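Local atomic coordinates of sugar-binding transport ATP-binding protein (Pyrococcus horikoshii, PDB entry 1V43), a protein that probably binds and hydrolyses ATP as the nucleotide-binding subunit of an ABC transporter for sugar uptake. Residues 10-21 with 61-71. Numbering follows the deposited sequence.
Sequences VEVKLENLTKRF and EEPTEGRIYFG
V12 to E15 pair with R67 to F70 as antiparallel neighbours in the beta subdomain of an ABC ATPase: their N-to-C directions lie 174° apart, and E15 N bonds R67 O at 2.7 Å. After a one-residue register shift, T18 faces both T64 and E65, a classic beta bulge. On the inner face V12 CG2 fits against F70 CD2 at 3.8 Å, both side chains pointing the same way, and V162 touches both. L14 CD2 rests beside I68 CG2. L17 then reaches across, CD2 wedged against P63 CB at an unusually close 3.3 Å; its chi1 lies off the staggered positions, so this closeness deserves caution. CD1 meets I68 CG1. At G66 the positive phi and the nearness of E15 O and N16 O leave no room for a CB. On the other face Y69 presents its edge to the E15 carboxylate, with planes 85° apart. Nearer the ATP site, to which F21 belongs, K19 bends at chi2 (61°), bringing NZ into a 2.7 Å hydrogen bond almost in line with the C=O of E62; its side chain also touches T52 and M56 of helix 50-58. Replacing K19 with an alanine is likely to leave E62 O without its lysine donor and to open a gap beside E61 CG and M56. Farther out, R20 N donates to T64 OG1 at 3.2 Å.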
ATOM      1  N   VAL A  10       0.916  20.626 -26.529  1.00 36.92           N
ATOM      2  CA  VAL A  10       0.326  19.936 -27.669  1.00 29.82           C
ATOM      3  C   VAL A  10      -0.848  18.996 -27.356  1.00 30.06           C
ATOM      4  O   VAL A  10      -0.715  18.000 -26.628  1.00 24.75           O
ATOM      5  CB  VAL A  10       1.425  19.141 -28.419  1.00 31.48           C
ATOM      6  CG1 VAL A  10       0.833  18.377 -29.580  1.00 31.36           C
ATOM      7  CG2 VAL A  10       2.504  20.093 -28.901  1.00 31.54           C
ATOM      8  N   GLU A  11      -2.005  19.317 -27.918  1.00 25.20           N
ATOM      9  CA  GLU A  11      -3.179  18.488 -27.719  1.00 21.95           C
ATOM     10  C   GLU A  11      -3.002  17.197 -28.511  1.00 22.42           C
ATOM     11  O   GLU A  11      -2.534  17.229 -29.646  1.00 23.14           O
ATOM     12  CB  GLU A  11      -4.440  19.206 -28.204  1.00 22.58           C
ATOM     13  CG  GLU A  11      -5.650  18.313 -28.198  1.00 22.71           C
ATOM     14  CD  GLU A  11      -6.915  19.070 -28.526  1.00 29.83           C
ATOM     15  OE1 GLU A  11      -7.266  19.972 -27.738  1.00 26.53           O
ATOM     16  OE2 GLU A  11      -7.548  18.766 -29.567  1.00 22.03           O
ATOM     17  N   VAL A  12      -3.370  16.068 -27.905  1.00 22.32           N
ATOM     18  CA  VAL A  12      -3.259  14.767 -28.551  1.00 23.74           C
ATOM     19  C   VAL A  12      -4.629  14.106 -28.711  1.00 23.49           C
ATOM     20  O   VAL A  12      -5.383  13.960 -27.738  1.00 22.95           O
ATOM     21  CB  VAL A  12      -2.345  13.814 -27.741  1.00 24.35           C
ATOM     22  CG1 VAL A  12      -2.323  12.435 -28.390  1.00 20.93           C
ATOM     23  CG2 VAL A  12      -0.942  14.369 -27.696  1.00 22.80           C
ATOM     24  N   LYS A  13      -4.948  13.713 -29.939  1.00 24.62           N
ATOM     25  CA  LYS A  13      -6.230  13.058 -30.225  1.00 24.56           C
ATOM     26  C   LYS A  13      -6.031  11.628 -30.676  1.00 28.61           C
ATOM     27  O   LYS A  13      -5.234  11.360 -31.574  1.00 26.44           O
ATOM     28  CB  LYS A  13      -6.983  13.757 -31.358  1.00 24.41           C
ATOM     29  CG  LYS A  13      -7.464  15.166 -31.137  1.00 26.90           C
ATOM     30  CD  LYS A  13      -8.126  15.622 -32.433  1.00 34.01           C
ATOM     31  CE  LYS A  13      -8.411  17.108 -32.465  1.00 21.01           C
ATOM     32  NZ  LYS A  13      -7.159  17.881 -32.360  1.00 27.79           N
ATOM     33  N   LEU A  14      -6.755  10.707 -30.061  1.00 25.23           N
ATOM     34  CA  LEU A  14      -6.688   9.318 -30.483  1.00 27.58           C
ATOM     35  C   LEU A  14      -8.088   9.083 -31.075  1.00 27.05           C
ATOM     36  O   LEU A  14      -9.085   9.238 -30.376  1.00 25.71           O
ATOM     37  CB  LEU A  14      -6.422   8.402 -29.281  1.00 25.73           C
ATOM     38  CG  LEU A  14      -5.200   8.697 -28.384  1.00 22.82           C
ATOM     39  CD1 LEU A  14      -5.113   7.602 -27.307  1.00 21.97           C
ATOM     40  CD2 LEU A  14      -3.911   8.725 -29.198  1.00 14.53           C
ATOM     41  N   GLU A  15      -8.167   8.736 -32.359  1.00 28.05           N
ATOM     42  CA  GLU A  15      -9.477   8.541 -33.001  1.00 32.77           C
ATOM     43  C   GLU A  15      -9.754   7.125 -33.391  1.00 32.11           C
ATOM     44  O   GLU A  15      -9.014   6.548 -34.186  1.00 33.92           O
ATOM     45  CB  GLU A  15      -9.621   9.349 -34.285  1.00 39.21           C
ATOM     46  CG  GLU A  15      -9.408  10.825 -34.198  1.00 41.87           C
ATOM     47  CD  GLU A  15     -10.051  11.540 -35.382  1.00 46.90           C
ATOM     48  OE1 GLU A  15      -9.997  11.015 -36.524  1.00 39.45           O
ATOM     49  OE2 GLU A  15     -10.606  12.628 -35.164  1.00 41.77           O
ATOM     50  N   ASN A  16     -10.841   6.579 -32.857  1.00 40.77           N
ATOM     51  CA  ASN A  16     -11.248   5.211 -33.156  1.00 36.31           C
ATOM     52  C   ASN A  16     -10.036   4.312 -33.259  1.00 35.82           C
ATOM     53  O   ASN A  16      -9.904   3.542 -34.209  1.00 40.31           O
ATOM     54  CB  ASN A  16     -12.038   5.173 -34.469  1.00 46.39           C
ATOM     55  CG  ASN A  16     -12.680   3.816 -34.723  1.00 58.17           C
ATOM     56  OD1 ASN A  16     -12.000   2.827 -35.040  1.00 57.57           O
ATOM     57  ND2 ASN A  16     -13.995   3.758 -34.567  1.00 54.72           N
ATOM     58  N   LEU A  17      -9.144   4.427 -32.282  1.00 38.46           N
ATOM     59  CA  LEU A  17      -7.921   3.633 -32.245  1.00 33.64           C
ATOM     60  C   LEU A  17      -8.212   2.207 -31.818  1.00 31.79           C
ATOM     61  O   LEU A  17      -8.786   1.967 -30.750  1.00 30.28           O
ATOM     62  CB  LEU A  17      -6.914   4.219 -31.246  1.00 32.61           C
ATOM     63  CG  LEU A  17      -5.594   4.869 -31.658  1.00 37.97           C
ATOM     64  CD1 LEU A  17      -4.614   4.735 -30.488  1.00 27.45           C
ATOM     65  CD2 LEU A  17      -5.022   4.219 -32.899  1.00 23.19           C
ATOM     66  N   THR A  18      -7.790   1.263 -32.645  1.00 26.22           N
ATOM     67  CA  THR A  18      -7.968  -0.144 -32.345  1.00 27.74           C
ATOM     68  C   THR A  18      -6.659  -0.859 -32.641  1.00 32.47           C
ATOM     69  O   THR A  18      -5.917  -0.481 -33.551  1.00 30.51           O
ATOM     70  CB  THR A  18      -9.072  -0.785 -33.223  1.00 36.35           C
ATOM     71  OG1 THR A  18     -10.358  -0.273 -32.848  1.00 29.33           O
ATOM     72  CG2 THR A  18      -9.054  -2.291 -33.070  1.00 31.67           C
ATOM     73  N   LYS A  19      -6.381  -1.897 -31.867  1.00 32.22           N
ATOM     74  CA  LYS A  19      -5.182  -2.689 -32.067  1.00 36.91           C
ATOM     75  C   LYS A  19      -5.488  -4.149 -31.763  1.00 39.20           C
ATOM     76  O   LYS A  19      -5.734  -4.498 -30.618  1.00 40.86           O
ATOM     77  CB  LYS A  19      -4.057  -2.203 -31.144  1.00 35.47           C
ATOM     78  CG  LYS A  19      -2.781  -3.017 -31.248  1.00 35.18           C
ATOM     79  CD  LYS A  19      -2.213  -2.968 -32.653  1.00 34.24           C
ATOM     80  CE  LYS A  19      -0.876  -3.667 -32.718  1.00 44.27           C
ATOM     81  NZ  LYS A  19      -0.152  -3.299 -33.957  1.00 43.84           N
ATOM     82  N   ARG A  20      -5.486  -5.005 -32.778  1.00 47.52           N
ATOM     83  CA  ARG A  20      -5.734  -6.423 -32.521  1.00 55.95           C
ATOM     84  C   ARG A  20      -4.561  -7.298 -32.933  1.00 57.11           C
ATOM     85  O   ARG A  20      -4.148  -7.290 -34.086  1.00 63.87           O
ATOM     86  CB  ARG A  20      -7.008  -6.913 -33.224  1.00 53.89           C
ATOM     87  CG  ARG A  20      -7.134  -6.518 -34.675  1.00 57.94           C
ATOM     88  CD  ARG A  20      -8.310  -7.231 -35.324  1.00 63.17           C
ATOM     89  NE  ARG A  20      -8.799  -6.505 -36.493  1.00 64.46           N
ATOM     90  CZ  ARG A  20      -9.609  -5.451 -36.429  1.00 69.10           C
ATOM     91  NH1 ARG A  20     -10.028  -5.003 -35.251  1.00 63.62           N
ATOM     92  NH2 ARG A  20      -9.995  -4.836 -37.540  1.00 72.04           N
ATOM     93  N   PHE A  21      -4.018  -8.040 -31.977  1.00 60.63           N
ATOM     94  CA  PHE A  21      -2.910  -8.940 -32.260  1.00 68.49           C
ATOM     95  C   PHE A  21      -3.523 -10.260 -32.701  1.00 72.47           C
ATOM     96  O   PHE A  21      -3.741 -11.160 -31.886  1.00 77.67           O
ATOM     97  CB  PHE A  21      -2.052  -9.156 -31.014  1.00 67.41           C
ATOM     98  CG  PHE A  21      -1.356  -7.915 -30.532  1.00 73.13           C
ATOM     99  CD1 PHE A  21      -2.073  -6.886 -29.929  1.00 73.38           C
ATOM    100  CD2 PHE A  21       0.015  -7.767 -30.695  1.00 72.52           C
ATOM    101  CE1 PHE A  21      -1.433  -5.728 -29.496  1.00 71.91           C
ATOM    102  CE2 PHE A  21       0.664  -6.613 -30.266  1.00 72.92           C
ATOM    103  CZ  PHE A  21      -0.063  -5.592 -29.665  1.00 74.01           C
ATOM    104  N   GLU A  61       4.439   0.996 -32.149  1.00 42.91           N
ATOM    105  CA  GLU A  61       3.421   0.081 -32.630  1.00 44.75           C
ATOM    106  C   GLU A  61       2.460   0.880 -33.496  1.00 42.31           C
ATOM    107  O   GLU A  61       2.215   2.058 -33.217  1.00 35.23           O
ATOM    108  CB  GLU A  61       2.677  -0.532 -31.437  1.00 48.99           C
ATOM    109  CG  GLU A  61       2.099  -1.897 -31.705  1.00 58.77           C
ATOM    110  CD  GLU A  61       2.336  -2.852 -30.552  1.00 64.35           C
ATOM    111  OE1 GLU A  61       2.506  -4.063 -30.811  1.00 71.96           O
ATOM    112  OE2 GLU A  61       2.347  -2.400 -29.390  1.00 63.35           O
ATOM    113  N   GLU A  62       1.939   0.251 -34.550  1.00 34.26           N
ATOM    114  CA  GLU A  62       0.985   0.907 -35.434  1.00 33.79           C
ATOM    115  C   GLU A  62      -0.412   0.406 -35.081  1.00 31.98           C
ATOM    116  O   GLU A  62      -0.575  -0.725 -34.615  1.00 33.87           O
ATOM    117  CB  GLU A  62       1.290   0.578 -36.909  1.00 33.71           C
ATOM    118  CG  GLU A  62       2.609   1.168 -37.431  1.00 39.89           C
ATOM    119  CD  GLU A  62       2.522   2.661 -37.706  1.00 34.95           C
ATOM    120  OE1 GLU A  62       1.810   3.370 -36.967  1.00 35.71           O
ATOM    121  OE2 GLU A  62       3.174   3.130 -38.656  1.00 26.10           O
ATOM    122  N   PRO A  63      -1.438   1.243 -35.282  1.00 31.37           N
ATOM    123  CA  PRO A  63      -2.816   0.853 -34.983  1.00 36.51           C
ATOM    124  C   PRO A  63      -3.319  -0.050 -36.115  1.00 39.58           C
ATOM    125  O   PRO A  63      -2.755  -0.058 -37.213  1.00 33.76           O
ATOM    126  CB  PRO A  63      -3.577   2.178 -34.993  1.00 27.86           C
ATOM    127  CG  PRO A  63      -2.524   3.220 -34.977  1.00 39.24           C
ATOM    128  CD  PRO A  63      -1.391   2.637 -35.734  1.00 30.66           C
ATOM    129  N   THR A  64      -4.384  -0.790 -35.832  1.00 40.08           N
ATOM    130  CA  THR A  64      -5.003  -1.681 -36.801  1.00 39.65           C
ATOM    131  C   THR A  64      -6.069  -0.847 -37.491  1.00 41.69           C
ATOM    132  O   THR A  64      -6.467  -1.103 -38.623  1.00 51.57           O
ATOM    133  CB  THR A  64      -5.645  -2.885 -36.091  1.00 41.58           C
ATOM    134  OG1 THR A  64      -4.614  -3.718 -35.533  1.00 37.58           O
ATOM    135  CG2 THR A  64      -6.487  -3.692 -37.061  1.00 42.99           C
ATOM    136  N   GLU A  65      -6.507   0.182 -36.788  1.00 35.42           N
ATOM    137  CA  GLU A  65      -7.512   1.084 -37.289  1.00 34.75           C
ATOM    138  C   GLU A  65      -7.406   2.358 -36.464  1.00 32.85           C
ATOM    139  O   GLU A  65      -6.917   2.337 -35.335  1.00 31.94           O
ATOM    140  CB  GLU A  65      -8.897   0.458 -37.118  1.00 41.08           C
ATOM    141  CG  GLU A  65     -10.005   1.129 -37.920  1.00 54.22           C
ATOM    142  CD  GLU A  65     -11.337   0.404 -37.790  1.00 64.68           C
ATOM    143  OE1 GLU A  65     -11.338  -0.852 -37.797  1.00 66.31           O
ATOM    144  OE2 GLU A  65     -12.381   1.090 -37.693  1.00 58.62           O
ATOM    145  N   GLY A  66      -7.850   3.470 -37.030  1.00 31.28           N
ATOM    146  CA  GLY A  66      -7.807   4.716 -36.295  1.00 28.14           C
ATOM    147  C   GLY A  66      -6.674   5.652 -36.657  1.00 33.03           C
ATOM    148  O   GLY A  66      -5.795   5.337 -37.465  1.00 32.43           O
ATOM    149  N   ARG A  67      -6.683   6.803 -36.001  1.00 29.92           N
ATOM    150  CA  ARG A  67      -5.716   7.848 -36.266  1.00 29.94           C
ATOM    151  C   ARG A  67      -5.232   8.487 -34.963  1.00 32.77           C
ATOM    152  O   ARG A  67      -5.964   8.516 -33.969  1.00 31.60           O
ATOM    153  CB  ARG A  67      -6.423   8.889 -37.116  1.00 33.29           C
ATOM    154  CG  ARG A  67      -5.588   9.663 -38.071  1.00 38.88           C
ATOM    155  CD  ARG A  67      -6.510  10.566 -38.873  1.00 41.85           C
ATOM    156  NE  ARG A  67      -7.379   9.796 -39.754  1.00 44.01           N
ATOM    157  CZ  ARG A  67      -6.972   9.261 -40.899  1.00 47.88           C
ATOM    158  NH1 ARG A  67      -5.717   9.419 -41.284  1.00 49.43           N
ATOM    159  NH2 ARG A  67      -7.812   8.572 -41.661  1.00 50.75           N
ATOM    160  N   ILE A  68      -4.005   8.998 -34.977  1.00 29.69           N
ATOM    161  CA  ILE A  68      -3.418   9.676 -33.819  1.00 28.22           C
ATOM    162  C   ILE A  68      -2.931  11.051 -34.274  1.00 28.67           C
ATOM    163  O   ILE A  68      -2.093  11.149 -35.175  1.00 27.50           O
ATOM    164  CB  ILE A  68      -2.197   8.901 -33.257  1.00 25.52           C
ATOM    165  CG1 ILE A  68      -2.620   7.512 -32.781  1.00 23.26           C
ATOM    166  CG2 ILE A  68      -1.566   9.685 -32.126  1.00 29.35           C
ATOM    167  CD1 ILE A  68      -1.429   6.592 -32.457  1.00 20.19           C
ATOM    168  N   TYR A  69      -3.460  12.112 -33.673  1.00 24.77           N
ATOM    169  CA  TYR A  69      -3.034  13.461 -34.029  1.00 22.60           C
ATOM    170  C   TYR A  69      -2.250  14.111 -32.882  1.00 23.29           C
ATOM    171  O   TYR A  69      -2.493  13.816 -31.720  1.00 25.02           O
ATOM    172  CB  TYR A  69      -4.233  14.375 -34.328  1.00 24.01           C
ATOM    173  CG  TYR A  69      -5.018  14.116 -35.597  1.00 25.35           C
ATOM    174  CD1 TYR A  69      -6.196  13.362 -35.573  1.00 28.66           C
ATOM    175  CD2 TYR A  69      -4.616  14.672 -36.811  1.00 21.60           C
ATOM    176  CE1 TYR A  69      -6.953  13.173 -36.717  1.00 28.17           C
ATOM    177  CE2 TYR A  69      -5.367  14.490 -37.970  1.00 33.18           C
ATOM    178  CZ  TYR A  69      -6.532  13.743 -37.915  1.00 31.48           C
ATOM    179  OH  TYR A  69      -7.277  13.570 -39.059  1.00 40.67           O
ATOM    180  N   PHE A  70      -1.290  14.959 -33.242  1.00 24.11           N
ATOM    181  CA  PHE A  70      -0.503  15.771 -32.304  1.00 26.57           C
ATOM    182  C   PHE A  70      -0.794  17.123 -32.925  1.00 28.56           C
ATOM    183  O   PHE A  70      -0.367  17.375 -34.043  1.00 25.85           O
ATOM    184  CB  PHE A  70       1.003  15.504 -32.402  1.00 21.91           C
ATOM    185  CG  PHE A  70       1.464  14.293 -31.641  1.00 22.31           C
ATOM    186  CD1 PHE A  70       2.829  14.036 -31.496  1.00 19.01           C
ATOM    187  CD2 PHE A  70       0.541  13.396 -31.081  1.00 19.22           C
ATOM    188  CE1 PHE A  70       3.271  12.908 -30.810  1.00 17.34           C
ATOM    189  CE2 PHE A  70       0.972  12.263 -30.393  1.00 16.82           C
ATOM    190  CZ  PHE A  70       2.339  12.018 -30.255  1.00 17.15           C
ATOM    191  N   GLY A  71      -1.524  17.983 -32.226  1.00 28.21           N
ATOM    192  CA  GLY A  71      -1.878  19.251 -32.826  1.00 32.60           C
ATOM    193  C   GLY A  71      -2.723  18.894 -34.041  1.00 32.97           C
ATOM    194  O   GLY A  71      -3.583  18.028 -33.950  1.00 32.01           O
TER
HETATM  195  O   HOH W   1      -4.626  16.856 -31.550  1.00 25.11           O
HETATM  196  O   HOH W   2      -6.608  17.835 -35.246  1.00 36.70           O
HETATM  197  O   HOH W   3      -9.898   8.684 -38.417  1.00 31.04           O